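Glutathione S-transferase-like protein (Methylobacillus flagellatus, PDB 4GLT) binds glutathione and probably acts as a transferase of the glutathione S-transferase family. Local coordinates at residues 24-29 against 60-65; 127-132 against 147-152; 196-201 against 206-211. One frame throughout, in Å; residues are numbered along the deposited sequence.

Overall arrangement
Three local contacts illustrate how a two-domain glutathione S-transferase is held together step by step along its chain. Interaction 1 comes first, closing a loop of thirty residues that holds helix 32-44 and strand 49-52 and bringing 60-65 back against strand 24-27. Interaction 2 closes a shorter excursion of fourteen residues where helix 106-133 gives way to helix 142-162. Interaction 3, with four residues between its segments, folds 196-201, with its weakly bonded helical turn 197-200, onto helix 202-212. The three follow in series, so none nests or crosses. The centres of interactions 1 and 3 lie about 32 Å apart, on opposite sides of the chain's centre, while interactions 2 and 3 share the helical C-terminal region.

Interaction 1: residues 24-29 against 60-65; sequences KLLYSN and CPVADH
L26, on strand 24-27, and V62, at the start of the 3-10 turn 62-64, form the closest backbone approach of the two segments, with their CA atoms 8.2 Å apart, so that only side chains bridge the gap. The strand has a parallel neighbour, 49-52, and an antiparallel one, 73-75, and L26 is joined to V73 by backbone hydrogen bonding. Its CB points toward 60-65. Beyond it, CG lies anti to the carbonyl carbon (chi1 -60°), and CD1 continues almost straight out from CA (chi2 -164°), which carries this methyl farthest across. CD1 meets V62 CG2 at 3.9 Å, and the two side chains run past one another in opposite directions rather than meeting head on. The other branch of L26 takes a different partner: CD2 lies 4.3 Å from C60 SG. One leucine thus touches a valine methyl with one fork and a sulfur with the other.

The turn that carries V62 is held by its own backbone, for D64 N bonds to P61 O at 3.2 Å and H65 N to V62 O at 2.6 Å. P61 O also lies in the plane of the H65 imidazole, at its edge. A63 of the same turn packs on R154 of the second subunit.

V62 further touches I71, a glutathione-binding residue, which makes this valine a second-shell neighbour of the ligand site in the thioredoxin-like N-terminal domain. No hydrogen bond or charge pair joins the two segments. The contacts within their 126 Å² of buried surface are apolar and so lack directional bonds: the fit of methyls and sulfur probably guides how the connection lies on the central strand, whereas the register of that strand rests on its backbone bonds.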
loop_
_atom_site.group_PDB
_atom_site.type_symbol
_atom_site.label_atom_id
_atom_site.label_comp_id
_atom_site.label_asym_id
_atom_site.label_seq_id
_atom_site.Cartn_x
_atom_site.Cartn_y
_atom_site.Cartn_z
ATOM N N LYS A 24 -2.273 20.758 3.818
ATOM C CA LYS A 24 -2.171 20.258 5.181
ATOM C C LYS A 24 -1.876 18.764 5.192
ATOM O O LYS A 24 -2.494 18.003 4.456
ATOM C CB LYS A 24 -3.459 20.550 5.959
ATOM C CG LYS A 24 -3.760 22.026 6.110
ATOM C CD LYS A 24 -4.920 22.245 7.072
ATOM C CE LYS A 24 -4.978 23.682 7.555
ATOM N NZ LYS A 24 -6.130 23.908 8.476
ATOM N N LEU A 25 -0.917 18.354 6.019
ATOM C CA LEU A 25 -0.566 16.943 6.149
ATOM C C LEU A 25 -0.897 16.393 7.525
ATOM O O LEU A 25 -0.123 16.573 8.465
ATOM C CB LEU A 25 0.925 16.718 5.886
ATOM C CG LEU A 25 1.298 15.291 6.301
ATOM C CD1 LEU A 25 0.712 14.274 5.328
ATOM C CD2 LEU A 25 2.801 15.113 6.440
ATOM N N LEU A 26 -2.021 15.703 7.637
ATOM C CA LEU A 26 -2.386 15.074 8.889
ATOM C C LEU A 26 -1.374 13.999 9.206
ATOM O O LEU A 26 -1.050 13.182 8.363
ATOM C CB LEU A 26 -3.756 14.431 8.790
ATOM C CG LEU A 26 -4.938 15.328 8.467
ATOM C CD1 LEU A 26 -6.218 14.606 8.807
ATOM C CD2 LEU A 26 -4.843 16.602 9.239
ATOM N N TYR A 27 -0.908 13.976 10.439
ATOM C CA TYR A 27 0.105 13.017 10.857
ATOM C C TYR A 27 0.121 12.843 12.374
ATOM O O TYR A 27 -0.372 13.699 13.110
ATOM C CB TYR A 27 1.478 13.490 10.393
ATOM C CG TYR A 27 2.105 14.475 11.350
ATOM C CD1 TYR A 27 3.145 14.091 12.186
ATOM C CD2 TYR A 27 1.640 15.785 11.437
ATOM C CE1 TYR A 27 3.718 14.984 13.070
ATOM C CE2 TYR A 27 2.210 16.686 12.309
ATOM C CZ TYR A 27 3.246 16.279 13.127
ATOM O OH TYR A 27 3.822 17.167 14.003
ATOM N N SER A 28 0.700 11.731 12.828
ATOM C CA SER A 28 0.928 11.475 14.251
ATOM C C SER A 28 2.428 11.454 14.485
ATOM O O SER A 28 3.198 11.481 13.530
ATOM C CB SER A 28 0.337 10.128 14.664
ATOM O OG SER A 28 1.060 9.067 14.060
ATOM N N ASN A 29 2.844 11.391 15.748
ATOM C CA ASN A 29 4.274 11.419 16.080
ATOM C C ASN A 29 5.027 10.105 15.872
ATOM O O ASN A 29 6.254 10.091 15.831
ATOM C CB ASN A 29 4.486 11.903 17.512
ATOM C CG ASN A 29 4.774 13.395 17.595
ATOM O OD1 ASN A 29 4.300 14.074 18.500
ATOM N ND2 ASN A 29 5.560 13.908 16.655
ATOM N N CYS A 60 -10.850 16.943 14.865
ATOM C CA CYS A 60 -10.349 16.699 13.537
ATOM C C CYS A 60 -10.753 15.271 13.247
ATOM O O CYS A 60 -10.162 14.328 13.762
ATOM C CB CYS A 60 -8.833 16.848 13.491
ATOM S SG CYS A 60 -8.195 17.349 11.885
ATOM N N PRO A 61 -11.749 15.102 12.395
ATOM C CA PRO A 61 -12.201 13.755 12.075
ATOM C C PRO A 61 -11.591 13.369 10.754
ATOM O O PRO A 61 -11.954 13.874 9.701
ATOM C CB PRO A 61 -13.713 13.918 11.952
ATOM C CG PRO A 61 -14.032 15.066 12.824
ATOM C CD PRO A 61 -12.867 16.001 12.713
ATOM N N VAL A 62 -10.660 12.436 10.838
ATOM C CA VAL A 62 -9.907 11.983 9.701
ATOM C C VAL A 62 -10.828 11.352 8.690
ATOM O O VAL A 62 -10.644 11.501 7.494
ATOM C CB VAL A 62 -8.879 10.961 10.141
ATOM C CG1 VAL A 62 -8.437 10.131 8.976
ATOM C CG2 VAL A 62 -7.720 11.640 10.812
ATOM N N ALA A 63 -11.812 10.628 9.189
ATOM C CA ALA A 63 -12.738 9.884 8.359
ATOM C C ALA A 63 -13.427 10.752 7.321
ATOM O O ALA A 63 -13.898 10.250 6.311
ATOM C CB ALA A 63 -13.757 9.181 9.214
ATOM N N ASP A 64 -13.525 12.042 7.590
ATOM C CA ASP A 64 -14.134 12.964 6.647
ATOM C C ASP A 64 -13.170 13.260 5.493
ATOM O O ASP A 64 -13.571 13.778 4.453
ATOM C CB ASP A 64 -14.515 14.277 7.335
ATOM C CG ASP A 64 -15.636 14.116 8.362
ATOM O OD1 ASP A 64 -15.833 15.058 9.160
ATOM O OD2 ASP A 64 -16.324 13.070 8.374
ATOM N N HIS A 65 -11.897 12.937 5.671
ATOM C CA HIS A 65 -10.925 13.186 4.613
ATOM C C HIS A 65 -10.355 11.876 4.077
ATOM O O HIS A 65 -10.129 11.716 2.877
ATOM C CB HIS A 65 -9.830 14.137 5.108
ATOM C CG HIS A 65 -10.367 15.419 5.672
ATOM N ND1 HIS A 65 -10.237 16.630 5.029
ATOM C CD2 HIS A 65 -11.058 15.670 6.809
ATOM C CE1 HIS A 65 -10.814 17.574 5.749
ATOM N NE2 HIS A 65 -11.324 17.018 6.833
#

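Interaction 2: residues 127-132 against 147-152; sequences VAAVME and KQLNKV. With GSH (glutathione), chain F.
A129 and Q148 mark the closest backbone approach of segments 127-132 and 147-152, which belong to antiparallel neighbouring helices of the all-helical C-terminal domain of the glutathione S-transferase fold; the segment axes come to 8.8 Å, with 150° between their directions. The apolar part of the contact depends on small residues. A129 CB sits 3.6 Å from L149 CD2, and both side chains also touch Y192. One residue earlier, A128 CB rests against the aliphatic part of Q148, 3.7 Å from its CG. With CG beside the backbone N and a bend at chi2 (-63°), the glutamine folds alongside the alanine, its amide carbon also packing on that methyl. No hydrogen bond links the helices here.

The polar part faces a glutathione held jointly with the second subunit, whose S85, I71 and K70 also bond to it. K147 and K151, one helical turn apart, converge on its glycine carboxylate. Both bond to the same oxygen, O32, with K147 NZ weakly at 3.2 Å and K151 NZ at 2.8 Å. Beyond CG, K151 runs extended and bends at its last torsion (chi4 -62°), and its ammonium group also serves L68 O of the second subunit. With an alanine here in place of K151, O32 would probably be left with only the weak K147 bond from this helix, and L68 O would lose its mate. The other carboxylate oxygen, O31, lies 3.3 Å from K151 NZ.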
loop_
_atom_site.group_PDB
_atom_site.type_symbol
_atom_site.label_atom_id
_atom_site.label_comp_id
_atom_site.label_asym_id
_atom_site.label_seq_id
_atom_site.Cartn_x
_atom_site.Cartn_y
_atom_site.Cartn_z
ATOM N N VAL A 127 4.248 -3.322 12.468
ATOM C CA VAL A 127 3.043 -2.755 13.038
ATOM C C VAL A 127 2.146 -3.890 13.496
ATOM O O VAL A 127 1.509 -3.821 14.559
ATOM C CB VAL A 127 2.294 -1.874 12.016
ATOM C CG1 VAL A 127 0.849 -1.634 12.452
ATOM C CG2 VAL A 127 3.026 -0.557 11.832
ATOM N N ALA A 128 2.112 -4.943 12.685
ATOM C CA ALA A 128 1.261 -6.090 12.960
ATOM C C ALA A 128 1.688 -6.713 14.275
ATOM O O ALA A 128 0.889 -6.875 15.202
ATOM C CB ALA A 128 1.359 -7.101 11.831
ATOM N N ALA A 129 2.969 -7.051 14.350
ATOM C CA ALA A 129 3.536 -7.582 15.570
ATOM C C ALA A 129 3.178 -6.675 16.750
ATOM O O ALA A 129 2.523 -7.106 17.703
ATOM C CB ALA A 129 5.042 -7.717 15.424
ATOM N N VAL A 130 3.592 -5.410 16.667
ATOM C CA VAL A 130 3.382 -4.450 17.750
ATOM C C VAL A 130 1.936 -4.406 18.233
ATOM O O VAL A 130 1.664 -4.533 19.424
ATOM C CB VAL A 130 3.793 -3.025 17.346
ATOM C CG1 VAL A 130 3.333 -2.030 18.409
ATOM C CG2 VAL A 130 5.295 -2.944 17.125
ATOM N N MET A 131 1.004 -4.223 17.308
ATOM C CA MET A 131 -0.405 -4.190 17.690
ATOM C C MET A 131 -0.850 -5.528 18.267
ATOM O O MET A 131 -1.699 -5.578 19.172
ATOM C CB MET A 131 -1.289 -3.780 16.505
ATOM C CG MET A 131 -0.967 -2.393 15.952
ATOM S SD MET A 131 -0.948 -1.086 17.207
ATOM C CE MET A 131 0.093 0.124 16.385
ATOM N N GLU A 132 -0.278 -6.616 17.754
ATOM C CA GLU A 132 -0.655 -7.943 18.240
ATOM C C GLU A 132 -0.400 -8.023 19.736
ATOM O O GLU A 132 -1.173 -8.619 20.481
ATOM C CB GLU A 132 0.113 -9.047 17.504
ATOM C CG GLU A 132 -0.152 -10.458 18.023
ATOM C CD GLU A 132 -1.593 -10.918 17.836
ATOM O OE1 GLU A 132 -2.402 -10.179 17.231
ATOM O OE2 GLU A 132 -1.922 -12.031 18.291
ATOM N N LYS A 147 5.393 -15.026 13.025
ATOM C CA LYS A 147 5.298 -14.951 11.586
ATOM C C LYS A 147 5.660 -13.572 11.048
ATOM O O LYS A 147 6.402 -13.442 10.094
ATOM C CB LYS A 147 3.881 -15.302 11.177
ATOM C CG LYS A 147 3.697 -15.608 9.731
ATOM C CD LYS A 147 2.233 -15.704 9.434
ATOM C CE LYS A 147 1.943 -15.828 7.965
ATOM N NZ LYS A 147 0.523 -15.456 7.727
ATOM N N GLN A 148 5.103 -12.543 11.658
ATOM C CA GLN A 148 5.350 -11.181 11.191
ATOM C C GLN A 148 6.804 -10.768 11.385
ATOM O O GLN A 148 7.424 -10.188 10.490
ATOM C CB GLN A 148 4.429 -10.201 11.923
ATOM C CG GLN A 148 2.951 -10.480 11.728
ATOM C CD GLN A 148 2.533 -10.351 10.276
ATOM O OE1 GLN A 148 1.506 -10.881 9.865
ATOM N NE2 GLN A 148 3.332 -9.648 9.494
ATOM N N LEU A 149 7.352 -11.061 12.560
ATOM C CA LEU A 149 8.744 -10.724 12.830
ATOM C C LEU A 149 9.621 -11.567 11.914
ATOM O O LEU A 149 10.790 -11.251 11.670
ATOM C CB LEU A 149 9.085 -10.921 14.310
ATOM C CG LEU A 149 8.311 -9.982 15.248
ATOM C CD1 LEU A 149 8.712 -10.134 16.711
ATOM C CD2 LEU A 149 8.469 -8.537 14.806
ATOM N N ASN A 150 9.036 -12.633 11.382
ATOM C CA ASN A 150 9.691 -13.385 10.324
ATOM C C ASN A 150 9.826 -12.580 9.038
ATOM O O ASN A 150 10.887 -12.574 8.424
ATOM C CB ASN A 150 8.964 -14.703 10.055
ATOM C CG ASN A 150 9.581 -15.856 10.804
ATOM O OD1 ASN A 150 10.738 -15.786 11.216
ATOM N ND2 ASN A 150 8.815 -16.925 10.990
ATOM N N LYS A 151 8.754 -11.902 8.630
ATOM C CA LYS A 151 8.806 -11.083 7.417
ATOM C C LYS A 151 9.867 -9.993 7.556
ATOM O O LYS A 151 10.589 -9.679 6.600
ATOM C CB LYS A 151 7.438 -10.452 7.122
ATOM C CG LYS A 151 6.317 -11.452 6.885
ATOM C CD LYS A 151 4.950 -10.791 6.875
ATOM C CE LYS A 151 3.835 -11.833 6.923
ATOM N NZ LYS A 151 3.853 -12.741 5.739
ATOM N N VAL A 152 9.940 -9.416 8.753
ATOM C CA VAL A 152 10.903 -8.369 9.088
ATOM C C VAL A 152 12.340 -8.824 8.863
ATOM O O VAL A 152 13.093 -8.201 8.107
ATOM C CB VAL A 152 10.721 -7.942 10.558
ATOM C CG1 VAL A 152 11.797 -6.965 11.001
ATOM C CG2 VAL A 152 9.343 -7.351 10.746
HETATM N N1 GSH F . -0.470 -5.602 -0.162
HETATM C CA1 GSH F . 0.090 -6.620 -1.082
HETATM C C1 GSH F . -0.429 -6.423 -2.483
HETATM O O11 GSH F . 0.047 -7.171 -3.357
HETATM O O12 GSH F . -1.284 -5.533 -2.732
HETATM C CB1 GSH F . -0.092 -8.064 -0.585
HETATM C CG1 GSH F . -1.529 -8.498 -0.299
HETATM C CD1 GSH F . -1.573 -9.741 0.575
HETATM O OE1 GSH F . -1.296 -9.669 1.762
HETATM N N2 GSH F . -1.934 -10.902 0.015
HETATM C CA2 GSH F . -2.202 -12.086 0.824
HETATM C C2 GSH F . -0.957 -12.829 1.231
HETATM O O2 GSH F . -0.169 -13.235 0.388
HETATM C CB2 GSH F . -3.159 -13.022 0.086
HETATM S SG2 GSH F . -4.805 -12.271 -0.102
HETATM N N3 GSH F . -0.764 -13.007 2.547
HETATM C CA3 GSH F . 0.272 -13.902 3.043
HETATM C C3 GSH F . 0.913 -13.482 4.357
HETATM O O31 GSH F . 0.719 -12.327 4.805
HETATM O O32 GSH F . 1.626 -14.319 4.960
#

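Interaction 3: residues 196-201 against 206-211; sequences DWKQQY and RHYAAM
W197, in the weakly bonded helical turn 197-200, presents the edge of its indole to Y208 on helix 202-212. Along that helix, R206 comes first, its CB directed away from the turn and its guanidinium group bonded to the carbonyl oxygens of L163 and R166, while the end of the H207 side chain leads away from the turn, its NE2 hydrogen-bonded to D178 OD1.

Y208 carries the contact. Its CG is anti to the backbone N (chi1 -167°), which turns one ring face to the tryptophan. The rings form an offset edge-to-face pair, their centroids 5.1 Å apart and planes at 82°. W197 CH2 comes within 3.3 Å of Y208 CB, a tight approach, while W197 CZ2 lies over the phenol face, 3.6 Å from Y208 CD2. K198 lays its CG over one face of the indole and brings NZ obliquely to within 4.3 Å of Y208 CE2; that charge has its mate in E189, by a salt bridge from helix 176-191. E189 also touches both aromatic side chains.

With the helix running on through A210 and M211, the whole is a buried edge-to-face aromatic pair between successive short helices, set against helix 176-191 within the helical C-terminal domain of the glutathione S-transferase fold.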
loop_
_atom_site.group_PDB
_atom_site.type_symbol
_atom_site.label_atom_id
_atom_site.label_comp_id
_atom_site.label_asym_id
_atom_site.label_seq_id
_atom_site.Cartn_x
_atom_site.Cartn_y
_atom_site.Cartn_z
ATOM N N ASP A 196 18.972 -5.369 17.913
ATOM C CA ASP A 196 20.297 -4.856 17.592
ATOM C C ASP A 196 20.611 -5.086 16.119
ATOM O O ASP A 196 21.498 -5.867 15.772
ATOM C CB ASP A 196 21.358 -5.502 18.480
ATOM C CG ASP A 196 22.637 -4.695 18.530
ATOM O OD1 ASP A 196 23.245 -4.609 19.619
ATOM O OD2 ASP A 196 23.024 -4.136 17.482
ATOM N N TRP A 197 19.875 -4.394 15.258
ATOM C CA TRP A 197 20.000 -4.580 13.818
ATOM C C TRP A 197 21.303 -4.025 13.258
ATOM O O TRP A 197 21.949 -4.662 12.428
ATOM C CB TRP A 197 18.806 -3.960 13.088
ATOM C CG TRP A 197 18.680 -2.470 13.244
ATOM C CD1 TRP A 197 17.987 -1.801 14.212
ATOM C CD2 TRP A 197 19.240 -1.467 12.386
ATOM N NE1 TRP A 197 18.089 -0.446 14.017
ATOM C CE2 TRP A 197 18.854 -0.212 12.904
ATOM C CE3 TRP A 197 20.036 -1.507 11.234
ATOM C CZ2 TRP A 197 19.237 0.992 12.311
ATOM C CZ3 TRP A 197 20.419 -0.308 10.647
ATOM C CH2 TRP A 197 20.019 0.923 11.189
ATOM N N LYS A 198 21.672 -2.830 13.707
ATOM C CA LYS A 198 22.852 -2.151 13.191
ATOM C C LYS A 198 24.011 -3.125 13.048
ATOM O O LYS A 198 24.672 -3.184 12.007
ATOM C CB LYS A 198 23.244 -0.977 14.096
ATOM C CG LYS A 198 22.301 0.216 13.999
ATOM C CD LYS A 198 23.011 1.508 14.378
ATOM C CE LYS A 198 22.584 2.006 15.745
ATOM N NZ LYS A 198 21.221 2.607 15.682
ATOM N N GLN A 199 24.241 -3.903 14.099
ATOM C CA GLN A 199 25.368 -4.822 14.137
ATOM C C GLN A 199 25.203 -5.992 13.168
ATOM O O GLN A 199 26.174 -6.444 12.556
ATOM C CB GLN A 199 25.558 -5.352 15.555
ATOM C CG GLN A 199 26.831 -6.152 15.742
ATOM C CD GLN A 199 26.884 -6.829 17.090
ATOM O OE1 GLN A 199 27.931 -7.322 17.510
ATOM N NE2 GLN A 199 25.750 -6.858 17.779
ATOM N N GLN A 200 23.971 -6.479 13.041
ATOM C CA GLN A 200 23.682 -7.647 12.212
ATOM C C GLN A 200 23.640 -7.292 10.726
ATOM O O GLN A 200 23.941 -8.123 9.869
ATOM C CB GLN A 200 22.351 -8.281 12.618
ATOM C CG GLN A 200 22.019 -8.178 14.099
ATOM C CD GLN A 200 21.007 -9.224 14.533
ATOM O OE1 GLN A 200 20.681 -10.135 13.771
ATOM N NE2 GLN A 200 20.508 -9.101 15.761
ATOM N N TYR A 201 23.257 -6.058 10.424
ATOM C CA TYR A 201 23.142 -5.618 9.043
ATOM C C TYR A 201 23.988 -4.369 8.850
ATOM O O TYR A 201 23.489 -3.247 8.966
ATOM C CB TYR A 201 21.678 -5.332 8.693
ATOM C CG TYR A 201 20.705 -6.421 9.112
ATOM C CD1 TYR A 201 20.556 -7.582 8.361
ATOM C CD2 TYR A 201 19.929 -6.283 10.259
ATOM C CE1 TYR A 201 19.667 -8.578 8.740
ATOM C CE2 TYR A 201 19.039 -7.271 10.646
ATOM C CZ TYR A 201 18.914 -8.418 9.885
ATOM O OH TYR A 201 18.025 -9.400 10.269
ATOM N N ARG A 206 25.033 1.454 7.988
ATOM C CA ARG A 206 25.737 2.468 7.201
ATOM C C ARG A 206 24.781 3.392 6.447
ATOM O O ARG A 206 24.991 4.605 6.378
ATOM C CB ARG A 206 26.672 1.811 6.195
ATOM C CG ARG A 206 27.036 2.728 5.036
ATOM C CD ARG A 206 28.282 2.244 4.304
ATOM N NE ARG A 206 28.135 0.866 3.844
ATOM C CZ ARG A 206 27.453 0.510 2.759
ATOM N NH1 ARG A 206 26.851 1.434 2.017
ATOM N NH2 ARG A 206 27.367 -0.769 2.415
ATOM N N HIS A 207 23.743 2.805 5.858
ATOM C CA HIS A 207 22.734 3.576 5.154
ATOM C C HIS A 207 22.028 4.473 6.160
ATOM O O HIS A 207 21.847 5.666 5.928
ATOM C CB HIS A 207 21.733 2.636 4.484
ATOM C CG HIS A 207 20.741 3.328 3.597
ATOM N ND1 HIS A 207 19.558 3.863 4.068
ATOM C CD2 HIS A 207 20.751 3.556 2.261
ATOM C CE1 HIS A 207 18.886 4.393 3.062
ATOM N NE2 HIS A 207 19.592 4.226 1.955
ATOM N N TYR A 208 21.638 3.883 7.285
ATOM C CA TYR A 208 20.942 4.604 8.342
ATOM C C TYR A 208 21.807 5.745 8.849
ATOM O O TYR A 208 21.306 6.802 9.240
ATOM C CB TYR A 208 20.601 3.657 9.494
ATOM C CG TYR A 208 19.626 4.239 10.491
ATOM C CD1 TYR A 208 18.334 4.576 10.110
ATOM C CD2 TYR A 208 19.990 4.443 11.814
ATOM C CE1 TYR A 208 17.434 5.105 11.019
ATOM C CE2 TYR A 208 19.099 4.970 12.730
ATOM C CZ TYR A 208 17.821 5.300 12.328
ATOM O OH TYR A 208 16.928 5.824 13.235
ATOM N N ALA A 209 23.116 5.519 8.841
ATOM C CA ALA A 209 24.065 6.550 9.219
ATOM C C ALA A 209 23.921 7.752 8.295
ATOM O O ALA A 209 23.616 8.855 8.747
ATOM C CB ALA A 209 25.483 6.008 9.177
ATOM N N ALA A 210 24.142 7.534 6.999
ATOM C CA ALA A 210 23.932 8.581 6.000
ATOM C C ALA A 210 22.601 9.324 6.203
ATOM O O ALA A 210 22.561 10.549 6.188
ATOM C CB ALA A 210 23.999 7.989 4.602
ATOM N N MET A 211 21.519 8.572 6.379
ATOM C CA MET A 211 20.182 9.149 6.568
ATOM C C MET A 211 20.062 10.028 7.814
ATOM O O MET A 211 19.472 11.107 7.775
ATOM C CB MET A 211 19.131 8.035 6.636
ATOM C CG MET A 211 19.012 7.204 5.368
ATOM S SD MET A 211 18.424 8.160 3.959
ATOM C CE MET A 211 16.971 8.917 4.675
#